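Alr4995 protein (Nostoc sp., PDB 6LRF) is a bifunctional arginine dihydrolase and ornithine cyclodeaminase, probably breaking arginine down to ornithine and converting ornithine on to proline. Local coordinates at residues B[4-9]-B[53-58]; B[73-78]-B[265-270]; B[39-44]-B[253-258]; B[219-224]-B[260-265]. One frame throughout, in Å; residues are numbered along the deposited sequence.

In the fold
From the N terminus, strand 6-9 runs out, helix 34-49 follows, and strand 53-56 returns beside strand 6-9: this is contact 1, closing a short β-α-β loop. Helix 34-49 within that loop also meets helix 253-256 in contact 3, which therefore crosses contact 1. Contact 2 spans 186 residues, bringing strand 73-76 to the 265-270 segment. Contact 4, between 219-224 and 260-265, falls entirely within that span and shares L265 with contact 2, while contact 3 crosses both. Strand 267-268 pairs with strand 6-9, so the last part of the dihydrolase domain is tied to its start, to the crossover helix and to two neighbouring small sheets.

Contact 1 of 4, residues B[4-9]-B[53-58]; sequences RIRFLM and IVDLVT
V54 CG1 meets M9 CG at 3.8 Å, on the sheet face they share with F7 and L56; M9 is present as selenomethionine. On the other face, L8 CD1 reaches V57 CG2 at 3.6 Å, beyond the end of strand 53-56. Between these side chains runs a parallel strand pair. I53 N bonds to I5 O and F7 N to I53 O, each at 2.8 Å, and the alternation continues through D55 N to F7 O, M9 N to D55 O and V57 N to M9 O.

The polar edge is R6 with D55. The arginine chain rises straight past I53 and then bends at chi3 (71°), which sets I53 CG2 3.7 Å over the middle of one guanidinium face and turns NE and NH2 to the carboxylate. This is a side-on salt bridge: NH2 reaches the syn lone pair of D55 OD1 at 2.7 Å, and NE meets OD2 at 3.1 Å, almost exactly in the guanidinium plane. A leucine in place of R6 would probably leave D55 without this positive mate and its carboxylate freer to turn.

The two parallel strands and the helix 34-49 joining them make a β-α-β crossover. The helix packs W41 and L44 on M9, W100 of helix 93-103 touches L8 and D55, and strand 267-268 runs antiparallel along the other edge of strand 6-9.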
loop_
_atom_site.group_PDB
_atom_site.type_symbol
_atom_site.label_atom_id
_atom_site.label_comp_id
_atom_site.label_asym_id
_atom_site.label_seq_id
_atom_site.Cartn_x
_atom_site.Cartn_y
_atom_site.Cartn_z
ATOM N N ARG B 4 8.261 -30.089 59.974
ATOM C CA ARG B 4 9.462 -29.309 60.301
ATOM C C ARG B 4 10.260 -28.876 59.060
ATOM O O ARG B 4 11.452 -29.194 58.923
ATOM C CB ARG B 4 10.377 -30.108 61.235
ATOM C CG ARG B 4 9.714 -30.529 62.540
ATOM C CD ARG B 4 10.724 -30.572 63.694
ATOM N NE ARG B 4 11.786 -31.560 63.492
ATOM C CZ ARG B 4 13.063 -31.256 63.281
ATOM N NH1 ARG B 4 13.946 -32.230 63.111
ATOM N NH2 ARG B 4 13.460 -29.984 63.250
ATOM N N ILE B 5 9.610 -28.123 58.181
ATOM C CA ILE B 5 10.206 -27.694 56.913
ATOM C C ILE B 5 11.253 -26.586 57.102
ATOM O O ILE B 5 11.040 -25.650 57.869
ATOM C CB ILE B 5 9.103 -27.209 55.933
ATOM C CG1 ILE B 5 8.086 -28.332 55.691
ATOM C CG2 ILE B 5 9.705 -26.745 54.614
ATOM C CD1 ILE B 5 6.899 -27.922 54.837
ATOM N N ARG B 6 12.385 -26.704 56.405
ATOM C CA ARG B 6 13.447 -25.699 56.473
ATOM C C ARG B 6 13.602 -24.931 55.158
ATOM O O ARG B 6 13.588 -25.524 54.080
ATOM C CB ARG B 6 14.792 -26.347 56.827
ATOM C CG ARG B 6 14.750 -27.321 58.000
ATOM C CD ARG B 6 16.139 -27.907 58.272
ATOM N NE ARG B 6 17.066 -26.938 58.851
ATOM C CZ ARG B 6 17.263 -26.784 60.160
ATOM N NH1 ARG B 6 16.582 -27.529 61.036
ATOM N NH2 ARG B 6 18.135 -25.879 60.592
ATOM N N PHE B 7 13.772 -23.618 55.263
ATOM C CA PHE B 7 14.103 -22.758 54.126
ATOM C C PHE B 7 15.431 -22.077 54.370
ATOM O O PHE B 7 15.751 -21.725 55.503
ATOM C CB PHE B 7 13.037 -21.688 53.894
ATOM C CG PHE B 7 11.737 -22.229 53.401
ATOM C CD1 PHE B 7 11.473 -22.297 52.035
ATOM C CD2 PHE B 7 10.774 -22.674 54.299
ATOM C CE1 PHE B 7 10.268 -22.804 51.564
ATOM C CE2 PHE B 7 9.557 -23.181 53.844
ATOM C CZ PHE B 7 9.302 -23.244 52.468
ATOM N N LEU B 8 16.197 -21.891 53.303
ATOM C CA LEU B 8 17.445 -21.150 53.373
ATOM C C LEU B 8 17.233 -19.732 52.868
ATOM O O LEU B 8 16.654 -19.550 51.795
ATOM C CB LEU B 8 18.503 -21.838 52.538
ATOM C CG LEU B 8 19.841 -21.138 52.466
ATOM C CD1 LEU B 8 20.449 -21.132 53.856
ATOM C CD2 LEU B 8 20.693 -21.884 51.486
HETATM N N MSE B 9 17.683 -18.737 53.631
HETATM C CA MSE B 9 17.636 -17.344 53.179
HETATM C C MSE B 9 18.973 -16.656 53.391
HETATM O O MSE B 9 19.926 -17.259 53.867
HETATM C CB MSE B 9 16.535 -16.566 53.899
HETATM C CG MSE B 9 15.151 -17.108 53.633
HETATM SE SE MSE B 9 13.682 -16.043 54.407
HETATM C CE MSE B 9 13.918 -14.364 53.402
ATOM N N ILE B 53 11.099 -23.442 59.643
ATOM C CA ILE B 53 12.454 -23.185 60.111
ATOM C C ILE B 53 13.233 -22.443 59.034
ATOM O O ILE B 53 13.143 -22.795 57.855
ATOM C CB ILE B 53 13.190 -24.510 60.452
ATOM C CG1 ILE B 53 12.392 -25.334 61.470
ATOM C CG2 ILE B 53 14.613 -24.247 60.936
ATOM C CD1 ILE B 53 12.905 -26.788 61.627
ATOM N N VAL B 54 14.007 -21.431 59.414
ATOM C CA VAL B 54 14.790 -20.704 58.418
ATOM C C VAL B 54 16.265 -20.659 58.787
ATOM O O VAL B 54 16.636 -20.093 59.807
ATOM C CB VAL B 54 14.273 -19.247 58.220
ATOM C CG1 VAL B 54 15.152 -18.487 57.227
ATOM C CG2 VAL B 54 12.813 -19.240 57.772
ATOM N N ASP B 55 17.100 -21.271 57.954
ATOM C CA ASP B 55 18.539 -21.127 58.070
ATOM C C ASP B 55 18.989 -19.935 57.256
ATOM O O ASP B 55 18.298 -19.511 56.328
ATOM C CB ASP B 55 19.267 -22.380 57.587
ATOM C CG ASP B 55 18.989 -23.594 58.456
ATOM O OD1 ASP B 55 18.788 -23.432 59.686
ATOM O OD2 ASP B 55 18.976 -24.715 57.901
ATOM N N LEU B 56 20.156 -19.404 57.596
ATOM C CA LEU B 56 20.692 -18.241 56.915
ATOM C C LEU B 56 22.104 -18.514 56.429
ATOM O O LEU B 56 22.873 -19.166 57.125
ATOM C CB LEU B 56 20.681 -17.024 57.841
ATOM C CG LEU B 56 19.339 -16.597 58.447
ATOM C CD1 LEU B 56 19.561 -15.414 59.378
ATOM C CD2 LEU B 56 18.326 -16.227 57.366
ATOM N N VAL B 57 22.421 -18.036 55.221
ATOM C CA VAL B 57 23.787 -17.989 54.698
ATOM C C VAL B 57 24.442 -16.731 55.237
ATOM O O VAL B 57 23.758 -15.734 55.434
ATOM C CB VAL B 57 23.834 -17.924 53.138
ATOM C CG1 VAL B 57 25.282 -17.952 52.628
ATOM C CG2 VAL B 57 23.010 -19.032 52.505
ATOM N N THR B 58 25.752 -16.752 55.458
ATOM C CA THR B 58 26.452 -15.536 55.863
ATOM C C THR B 58 26.668 -14.600 54.680
ATOM O O THR B 58 27.405 -14.939 53.749
ATOM C CB THR B 58 27.808 -15.851 56.485
ATOM O OG1 THR B 58 27.622 -16.716 57.608
ATOM C CG2 THR B 58 28.480 -14.574 56.928
#

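Contact 2 of 4, residues B[73-78]-B[265-270]; sequences GLVLGD and LTLRVT
V75, on strand 73-76, lies against L267 and V269 where two small three-stranded sheets of the dihydrolase domain approach each other, each through an outermost strand. Such small sheets are consistent with the α/β-propeller of guanidine-modifying enzymes.

The two strands do not pair; side chains fill the space between them. The CB of V75 points toward the 265-270 segment, and with CG1 anti to the backbone N (chi1 170°) that methyl comes to 3.7 Å from V269 O, while V75 CB is 4.0 Å from R268 O. The other methyl, CG2, faces V269 CG1 at 4.4 Å and L267 CD2 at 4.5 Å, both loose apolar contacts. Further along, L267 CD1 comes within 3.6 Å of G73 O, a leucine methyl resting on backbone at a residue with no side chain. F101 of helix 93-103 touches both V75 and L267, and W100 packs on V269.

At the far end a water donates to V269 O at 2.9 Å and also lies 2.5 Å from G77 O, too close for that second bond to be taken at face value. Within the 265-270 segment, R268 turns its NE to T270 O at 2.9 Å in a nearly straight bond (172°), which probably helps to hold the backbone as it leaves strand 267-268.

Since the segments share no direct hydrogen bond, their association rests on van der Waals contact, mostly of V75 and L267 methyls against backbone carbonyls, with looser methyl-methyl packing; the water lies between two carbonyls, and V269 O has Y106 OH as a further partner.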
loop_
_atom_site.group_PDB
_atom_site.type_symbol
_atom_site.label_atom_id
_atom_site.label_comp_id
_atom_site.label_asym_id
_atom_site.label_seq_id
_atom_site.Cartn_x
_atom_site.Cartn_y
_atom_site.Cartn_z
ATOM N N GLY B 73 21.206 -23.533 44.314
ATOM C CA GLY B 73 21.273 -24.835 43.695
ATOM C C GLY B 73 19.912 -25.494 43.824
ATOM O O GLY B 73 18.942 -24.865 44.230
ATOM N N LEU B 74 19.852 -26.774 43.499
ATOM C CA LEU B 74 18.596 -27.498 43.464
ATOM C C LEU B 74 18.675 -28.669 44.420
ATOM O O LEU B 74 19.576 -29.496 44.310
ATOM C CB LEU B 74 18.311 -27.989 42.040
ATOM C CG LEU B 74 17.183 -29.014 41.941
ATOM C CD1 LEU B 74 15.870 -28.376 42.314
ATOM C CD2 LEU B 74 17.136 -29.569 40.543
ATOM N N VAL B 75 17.729 -28.752 45.343
ATOM C CA VAL B 75 17.799 -29.746 46.402
ATOM C C VAL B 75 16.737 -30.834 46.242
ATOM O O VAL B 75 15.561 -30.535 46.054
ATOM C CB VAL B 75 17.627 -29.075 47.786
ATOM C CG1 VAL B 75 17.454 -30.132 48.883
ATOM C CG2 VAL B 75 18.807 -28.159 48.080
ATOM N N LEU B 76 17.143 -32.096 46.328
ATOM C CA LEU B 76 16.180 -33.195 46.463
ATOM C C LEU B 76 16.738 -34.245 47.423
ATOM O O LEU B 76 17.785 -34.826 47.149
ATOM C CB LEU B 76 15.874 -33.843 45.108
ATOM C CG LEU B 76 14.814 -34.955 45.166
ATOM C CD1 LEU B 76 13.482 -34.432 45.698
ATOM C CD2 LEU B 76 14.633 -35.639 43.823
ATOM N N GLY B 77 16.038 -34.502 48.526
ATOM C CA GLY B 77 16.533 -35.439 49.524
ATOM C C GLY B 77 17.852 -34.951 50.113
ATOM O O GLY B 77 17.969 -33.800 50.544
ATOM N N ASP B 78 18.855 -35.814 50.104
ATOM C CA ASP B 78 20.175 -35.438 50.618
ATOM C C ASP B 78 21.112 -34.954 49.496
ATOM O O ASP B 78 22.288 -34.700 49.738
ATOM C CB ASP B 78 20.821 -36.618 51.366
ATOM C CG ASP B 78 19.984 -37.105 52.574
ATOM O OD1 ASP B 78 20.070 -38.311 52.888
ATOM O OD2 ASP B 78 19.249 -36.302 53.209
ATOM N N LEU B 265 13.939 -15.287 47.081
ATOM C CA LEU B 265 14.651 -14.993 48.320
ATOM C C LEU B 265 14.760 -16.213 49.251
ATOM O O LEU B 265 15.380 -16.133 50.313
ATOM C CB LEU B 265 13.955 -13.831 49.041
ATOM C CG LEU B 265 14.178 -12.466 48.372
ATOM C CD1 LEU B 265 13.254 -11.392 48.960
ATOM C CD2 LEU B 265 15.643 -12.056 48.480
ATOM N N THR B 266 14.171 -17.332 48.829
ATOM C CA THR B 266 14.088 -18.546 49.637
ATOM C C THR B 266 14.532 -19.787 48.860
ATOM O O THR B 266 14.404 -19.854 47.637
ATOM C CB THR B 266 12.637 -18.822 50.149
ATOM O OG1 THR B 266 11.806 -19.256 49.056
ATOM C CG2 THR B 266 12.019 -17.589 50.809
ATOM N N LEU B 267 15.029 -20.782 49.584
ATOM C CA LEU B 267 15.278 -22.096 49.013
ATOM C C LEU B 267 14.776 -23.151 49.996
ATOM O O LEU B 267 15.211 -23.187 51.150
ATOM C CB LEU B 267 16.764 -22.276 48.715
ATOM C CG LEU B 267 17.205 -23.634 48.176
ATOM C CD1 LEU B 267 16.575 -23.925 46.822
ATOM C CD2 LEU B 267 18.709 -23.684 48.089
ATOM N N ARG B 268 13.842 -23.988 49.562
ATOM C CA ARG B 268 13.374 -25.078 50.409
ATOM C C ARG B 268 14.417 -26.198 50.441
ATOM O O ARG B 268 14.711 -26.811 49.415
ATOM C CB ARG B 268 12.027 -25.604 49.914
ATOM C CG ARG B 268 11.525 -26.830 50.657
ATOM C CD ARG B 268 10.011 -26.975 50.548
ATOM N NE ARG B 268 9.542 -28.207 51.190
ATOM C CZ ARG B 268 8.291 -28.405 51.591
ATOM N NH1 ARG B 268 7.387 -27.449 51.422
ATOM N NH2 ARG B 268 7.947 -29.547 52.172
ATOM N N VAL B 269 14.998 -26.457 51.608
ATOM C CA VAL B 269 16.076 -27.439 51.669
ATOM C C VAL B 269 15.579 -28.779 52.242
ATOM O O VAL B 269 16.342 -29.745 52.353
ATOM C CB VAL B 269 17.254 -26.900 52.486
ATOM C CG1 VAL B 269 17.977 -25.843 51.696
ATOM C CG2 VAL B 269 16.755 -26.319 53.817
ATOM N N THR B 270 14.289 -28.816 52.570
ATOM C CA THR B 270 13.584 -30.029 53.002
ATOM C C THR B 270 12.675 -30.554 51.899
ATOM O O THR B 270 11.496 -30.207 51.835
ATOM C CB THR B 270 12.723 -29.767 54.271
ATOM O OG1 THR B 270 13.584 -29.419 55.353
ATOM C CG2 THR B 270 11.919 -31.005 54.668
HETATM O O HOH W 1 16.062 -32.456 51.439
#

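Contact 3 of 4, residues B[39-44]-B[253-258]; sequences EQWQGL and TEFLKA
Q40 extends from helix 34-49, the connecting helix of the β-α-β crossover between strands 6-9 and 53-56, to the start of the short, weakly bonded helix 253-256, and its amide is used at both ends.

The hydrogen bonds come first. OE1 of Q40 accepts E254 N at 2.9 Å, with the donor in the carbonyl plane on a lone pair. NE2 of Q40 donates an N-H to T253 OG1, also at 2.9 Å, and that oxygen lies only 8° from the amide plane. The two bonds fix the rotation of the amide. CG of Q40 sits beside the backbone N (chi1 -70°) and the chain runs out extended beyond it, so that the Q40 side chain crosses those of T253 and E254 at about a right angle. A leucine here would probably leave E254 N, at the buried end of the contact, and T253 OG1 without these partners.

The apolar part lies alongside. The ring of F255 comes obliquely to W41, with CE2 4.0 Å from W41 CB. Both aromatics have further neighbours: W41 stacks with Y45 and packs on M9, and F255 meets the ring of Y15.

The charged part lies within and around the 253-258 segment. E254 bends at chi2, and its carboxylate is shared among several partners: R36 forms a salt bridge to OE1, S33 N bonds to OE2, and K257 forms a salt bridge to OE2 within the segment. The lysine comes from the syn side but well out of the carboxylate plane, with K257 NZ 2.9 Å from E254 OE2.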
loop_
_atom_site.group_PDB
_atom_site.type_symbol
_atom_site.label_atom_id
_atom_site.label_comp_id
_atom_site.label_asym_id
_atom_site.label_seq_id
_atom_site.Cartn_x
_atom_site.Cartn_y
_atom_site.Cartn_z
ATOM N N GLU B 39 13.888 -3.847 55.688
ATOM C CA GLU B 39 12.558 -3.846 56.268
ATOM C C GLU B 39 11.630 -4.842 55.583
ATOM O O GLU B 39 10.879 -5.555 56.249
ATOM C CB GLU B 39 11.964 -2.438 56.199
ATOM C CG GLU B 39 10.560 -2.313 56.755
ATOM C CD GLU B 39 10.230 -0.888 57.160
ATOM O OE1 GLU B 39 10.661 0.049 56.449
ATOM O OE2 GLU B 39 9.545 -0.707 58.191
ATOM N N GLN B 40 11.675 -4.883 54.254
ATOM C CA GLN B 40 10.822 -5.792 53.485
ATOM C C GLN B 40 11.282 -7.244 53.644
ATOM O O GLN B 40 10.455 -8.152 53.799
ATOM C CB GLN B 40 10.809 -5.406 52.005
ATOM C CG GLN B 40 10.084 -4.108 51.681
ATOM C CD GLN B 40 10.226 -3.728 50.209
ATOM O OE1 GLN B 40 11.073 -4.267 49.503
ATOM N NE2 GLN B 40 9.398 -2.797 49.746
ATOM N N TRP B 41 12.601 -7.446 53.603
ATOM C CA TRP B 41 13.191 -8.762 53.819
ATOM C C TRP B 41 12.762 -9.332 55.165
ATOM O O TRP B 41 12.318 -10.482 55.246
ATOM C CB TRP B 41 14.720 -8.698 53.746
ATOM C CG TRP B 41 15.369 -10.058 53.761
ATOM C CD1 TRP B 41 15.688 -10.824 52.677
ATOM C CD2 TRP B 41 15.764 -10.812 54.913
ATOM N NE1 TRP B 41 16.261 -12.007 53.082
ATOM C CE2 TRP B 41 16.323 -12.024 54.450
ATOM C CE3 TRP B 41 15.700 -10.584 56.294
ATOM C CZ2 TRP B 41 16.816 -13.005 55.315
ATOM C CZ3 TRP B 41 16.191 -11.563 57.157
ATOM C CH2 TRP B 41 16.742 -12.758 56.660
ATOM N N GLN B 42 12.886 -8.518 56.215
ATOM C CA GLN B 42 12.505 -8.937 57.563
ATOM C C GLN B 42 11.043 -9.361 57.601
ATOM O O GLN B 42 10.692 -10.337 58.256
ATOM C CB GLN B 42 12.765 -7.814 58.576
ATOM C CG GLN B 42 14.238 -7.614 58.904
ATOM C CD GLN B 42 14.798 -8.717 59.789
ATOM O OE1 GLN B 42 14.056 -9.377 60.524
ATOM N NE2 GLN B 42 16.115 -8.919 59.727
ATOM N N GLY B 43 10.198 -8.635 56.881
ATOM C CA GLY B 43 8.793 -8.990 56.803
ATOM C C GLY B 43 8.583 -10.405 56.295
ATOM O O GLY B 43 7.808 -11.176 56.870
ATOM N N LEU B 44 9.281 -10.743 55.212
ATOM C CA LEU B 44 9.250 -12.099 54.654
ATOM C C LEU B 44 9.812 -13.115 55.650
ATOM O O LEU B 44 9.187 -14.144 55.957
ATOM C CB LEU B 44 10.045 -12.152 53.347
ATOM C CG LEU B 44 10.156 -13.532 52.710
ATOM C CD1 LEU B 44 8.766 -14.107 52.467
ATOM C CD2 LEU B 44 10.946 -13.430 51.415
ATOM N N THR B 253 8.986 -4.795 46.985
ATOM C CA THR B 253 9.264 -3.963 45.810
ATOM C C THR B 253 10.747 -3.635 45.635
ATOM O O THR B 253 11.212 -3.438 44.515
ATOM C CB THR B 253 8.468 -2.631 45.863
ATOM O OG1 THR B 253 8.841 -1.883 47.031
ATOM C CG2 THR B 253 6.956 -2.901 45.880
ATOM N N GLU B 254 11.489 -3.585 46.737
ATOM C CA GLU B 254 12.917 -3.272 46.669
ATOM C C GLU B 254 13.714 -4.408 46.027
ATOM O O GLU B 254 14.831 -4.207 45.545
ATOM C CB GLU B 254 13.466 -2.974 48.067
ATOM C CG GLU B 254 14.599 -1.967 48.084
ATOM C CD GLU B 254 14.194 -0.619 47.498
ATOM O OE1 GLU B 254 12.992 -0.264 47.558
ATOM O OE2 GLU B 254 15.085 0.086 46.972
ATOM N N PHE B 255 13.149 -5.610 46.023
ATOM C CA PHE B 255 13.857 -6.727 45.416
ATOM C C PHE B 255 13.345 -6.952 44.007
ATOM O O PHE B 255 14.050 -7.535 43.177
ATOM C CB PHE B 255 13.730 -7.988 46.274
ATOM C CG PHE B 255 14.451 -7.880 47.581
ATOM C CD1 PHE B 255 15.826 -8.065 47.645
ATOM C CD2 PHE B 255 13.763 -7.550 48.744
ATOM C CE1 PHE B 255 16.506 -7.946 48.858
ATOM C CE2 PHE B 255 14.438 -7.427 49.954
ATOM C CZ PHE B 255 15.811 -7.627 50.007
ATOM N N LEU B 256 12.139 -6.455 43.724
ATOM C CA LEU B 256 11.628 -6.474 42.353
ATOM C C LEU B 256 12.534 -5.635 41.458
ATOM O O LEU B 256 12.531 -5.806 40.247
ATOM C CB LEU B 256 10.187 -5.962 42.278
ATOM C CG LEU B 256 9.080 -6.999 42.049
ATOM C CD1 LEU B 256 8.767 -7.755 43.328
ATOM C CD2 LEU B 256 7.808 -6.372 41.463
ATOM N N LYS B 257 13.317 -4.741 42.069
ATOM C CA LYS B 257 14.286 -3.906 41.348
ATOM C C LYS B 257 15.472 -4.694 40.799
ATOM O O LYS B 257 16.092 -4.275 39.815
ATOM C CB LYS B 257 14.818 -2.792 42.250
ATOM C CG LYS B 257 13.775 -1.787 42.710
ATOM C CD LYS B 257 14.434 -0.705 43.548
ATOM C CE LYS B 257 13.444 0.362 43.977
ATOM N NZ LYS B 257 14.142 1.530 44.590
ATOM N N ALA B 258 15.802 -5.816 41.442
ATOM C CA ALA B 258 16.872 -6.684 40.951
ATOM C C ALA B 258 16.304 -7.877 40.185
ATOM O O ALA B 258 17.049 -8.725 39.704
ATOM C CB ALA B 258 17.742 -7.161 42.096
#

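Contact 4 of 4, residues B[219-224]-B[260-265]; sequences NTVNVE and GAAKCL
The amide of N219 turns into the bend of the 260-265 loop, and K263 crosses it obliquely, with CB of K263 3.6 Å from CG of N219. OD1 of N219 faces the inside of the loop. It accepts C264 N at 3.0 Å, tilted 34° from the carbonyl plane, and receives a second, weak bond from A261 N at 3.1 Å. ND2 points the other way round the amide to bond D170 O, and it also lies 3.5 Å from C264 SG. The backbone joins in where K263 N meets N219 O from above the carbonyl plane.

K263 leaves with CG anti to the backbone N, then bends repeatedly, which folds the chain along T220: CD comes to 3.4 Å from T220 O, and NZ makes only a weak bond to that oxygen. Separately, V221 CG2 packs on A262 CB at 4.1 Å, joining the loop to the edge strand 221-223.

One asparagine carbonyl thus takes the N-H of C264 and, weakly, that of A261, in a loop whose helical backbone angles lack the regular bonds. Guanidine-modifying enzymes work through a nucleophilic cysteine; C264, its backbone N-H bonded to N219, may be that cysteine.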
loop_
_atom_site.group_PDB
_atom_site.type_symbol
_atom_site.label_atom_id
_atom_site.label_comp_id
_atom_site.label_asym_id
_atom_site.label_seq_id
_atom_site.Cartn_x
_atom_site.Cartn_y
_atom_site.Cartn_z
ATOM N N ASN B 219 6.143 -15.985 41.699
ATOM C CA ASN B 219 7.286 -16.045 42.605
ATOM C C ASN B 219 6.816 -16.144 44.060
ATOM O O ASN B 219 7.063 -15.267 44.885
ATOM C CB ASN B 219 8.173 -14.823 42.401
ATOM C CG ASN B 219 9.626 -15.117 42.637
ATOM O OD1 ASN B 219 10.248 -14.544 43.546
ATOM N ND2 ASN B 219 10.190 -16.018 41.826
ATOM N N THR B 220 6.158 -17.257 44.351
ATOM C CA THR B 220 5.410 -17.452 45.575
ATOM C C THR B 220 5.984 -18.581 46.413
ATOM O O THR B 220 6.330 -19.646 45.880
ATOM C CB THR B 220 3.945 -17.764 45.250
ATOM O OG1 THR B 220 3.265 -16.542 44.951
ATOM C CG2 THR B 220 3.255 -18.466 46.414
ATOM N N VAL B 221 6.096 -18.342 47.719
ATOM C CA VAL B 221 6.485 -19.385 48.661
ATOM C C VAL B 221 5.243 -20.131 49.131
ATOM O O VAL B 221 4.254 -19.522 49.539
ATOM C CB VAL B 221 7.250 -18.800 49.854
ATOM C CG1 VAL B 221 7.674 -19.902 50.805
ATOM C CG2 VAL B 221 8.470 -18.042 49.356
ATOM N N ASN B 222 5.291 -21.454 49.034
ATOM C CA ASN B 222 4.182 -22.304 49.429
ATOM C C ASN B 222 4.559 -23.086 50.671
ATOM O O ASN B 222 5.516 -23.865 50.647
ATOM C CB ASN B 222 3.801 -23.259 48.289
ATOM C CG ASN B 222 2.541 -24.069 48.582
ATOM O OD1 ASN B 222 2.421 -25.227 48.162
ATOM N ND2 ASN B 222 1.592 -23.460 49.295
ATOM N N VAL B 223 3.831 -22.855 51.762
ATOM C CA VAL B 223 3.973 -23.669 52.963
ATOM C C VAL B 223 2.630 -24.349 53.248
ATOM O O VAL B 223 1.718 -23.741 53.811
ATOM C CB VAL B 223 4.432 -22.833 54.169
ATOM C CG1 VAL B 223 5.145 -23.721 55.177
ATOM C CG2 VAL B 223 5.370 -21.728 53.714
ATOM N N GLU B 224 2.532 -25.611 52.839
ATOM C CA GLU B 224 1.267 -26.359 52.727
ATOM C C GLU B 224 0.141 -25.505 52.145
ATOM O O GLU B 224 0.062 -25.337 50.930
ATOM C CB GLU B 224 0.843 -26.951 54.081
ATOM C CG GLU B 224 -0.497 -27.763 54.082
ATOM C CD GLU B 224 -0.803 -28.514 52.767
ATOM O OE1 GLU B 224 0.073 -29.270 52.283
ATOM O OE2 GLU B 224 -1.933 -28.372 52.228
ATOM N N GLY B 260 13.778 -10.087 41.416
ATOM C CA GLY B 260 13.355 -11.203 42.251
ATOM C C GLY B 260 12.335 -10.831 43.311
ATOM O O GLY B 260 12.176 -9.663 43.642
ATOM N N ALA B 261 11.619 -11.821 43.834
ATOM C CA ALA B 261 10.661 -11.564 44.912
ATOM C C ALA B 261 10.706 -12.683 45.953
ATOM O O ALA B 261 11.781 -13.196 46.274
ATOM C CB ALA B 261 9.242 -11.398 44.360
ATOM N N ALA B 262 9.541 -13.061 46.469
ATOM C CA ALA B 262 9.471 -13.971 47.615
ATOM C C ALA B 262 10.181 -15.303 47.353
ATOM O O ALA B 262 11.127 -15.647 48.056
ATOM C CB ALA B 262 8.025 -14.209 48.007
ATOM N N LYS B 263 9.738 -16.037 46.337
ATOM C CA LYS B 263 10.308 -17.346 46.044
ATOM C C LYS B 263 11.820 -17.254 45.762
ATOM O O LYS B 263 12.573 -18.151 46.143
ATOM C CB LYS B 263 9.567 -17.982 44.856
ATOM C CG LYS B 263 10.051 -19.368 44.419
ATOM C CD LYS B 263 9.633 -20.471 45.391
ATOM C CE LYS B 263 9.426 -21.803 44.664
ATOM N NZ LYS B 263 8.029 -21.950 44.172
ATOM N N CYS B 264 12.260 -16.170 45.114
ATOM C CA CYS B 264 13.675 -15.987 44.782
ATOM C C CYS B 264 14.533 -15.848 46.028
ATOM O O CYS B 264 15.700 -16.231 46.031
ATOM C CB CYS B 264 13.881 -14.748 43.899
ATOM S SG CYS B 264 13.493 -14.980 42.150
ATOM N N LEU B 265 13.939 -15.287 47.081
ATOM C CA LEU B 265 14.651 -14.993 48.320
ATOM C C LEU B 265 14.760 -16.213 49.251
ATOM O O LEU B 265 15.380 -16.133 50.313
ATOM C CB LEU B 265 13.955 -13.831 49.041
ATOM C CG LEU B 265 14.178 -12.466 48.372
ATOM C CD1 LEU B 265 13.254 -11.392 48.960
ATOM C CD2 LEU B 265 15.643 -12.056 48.480
#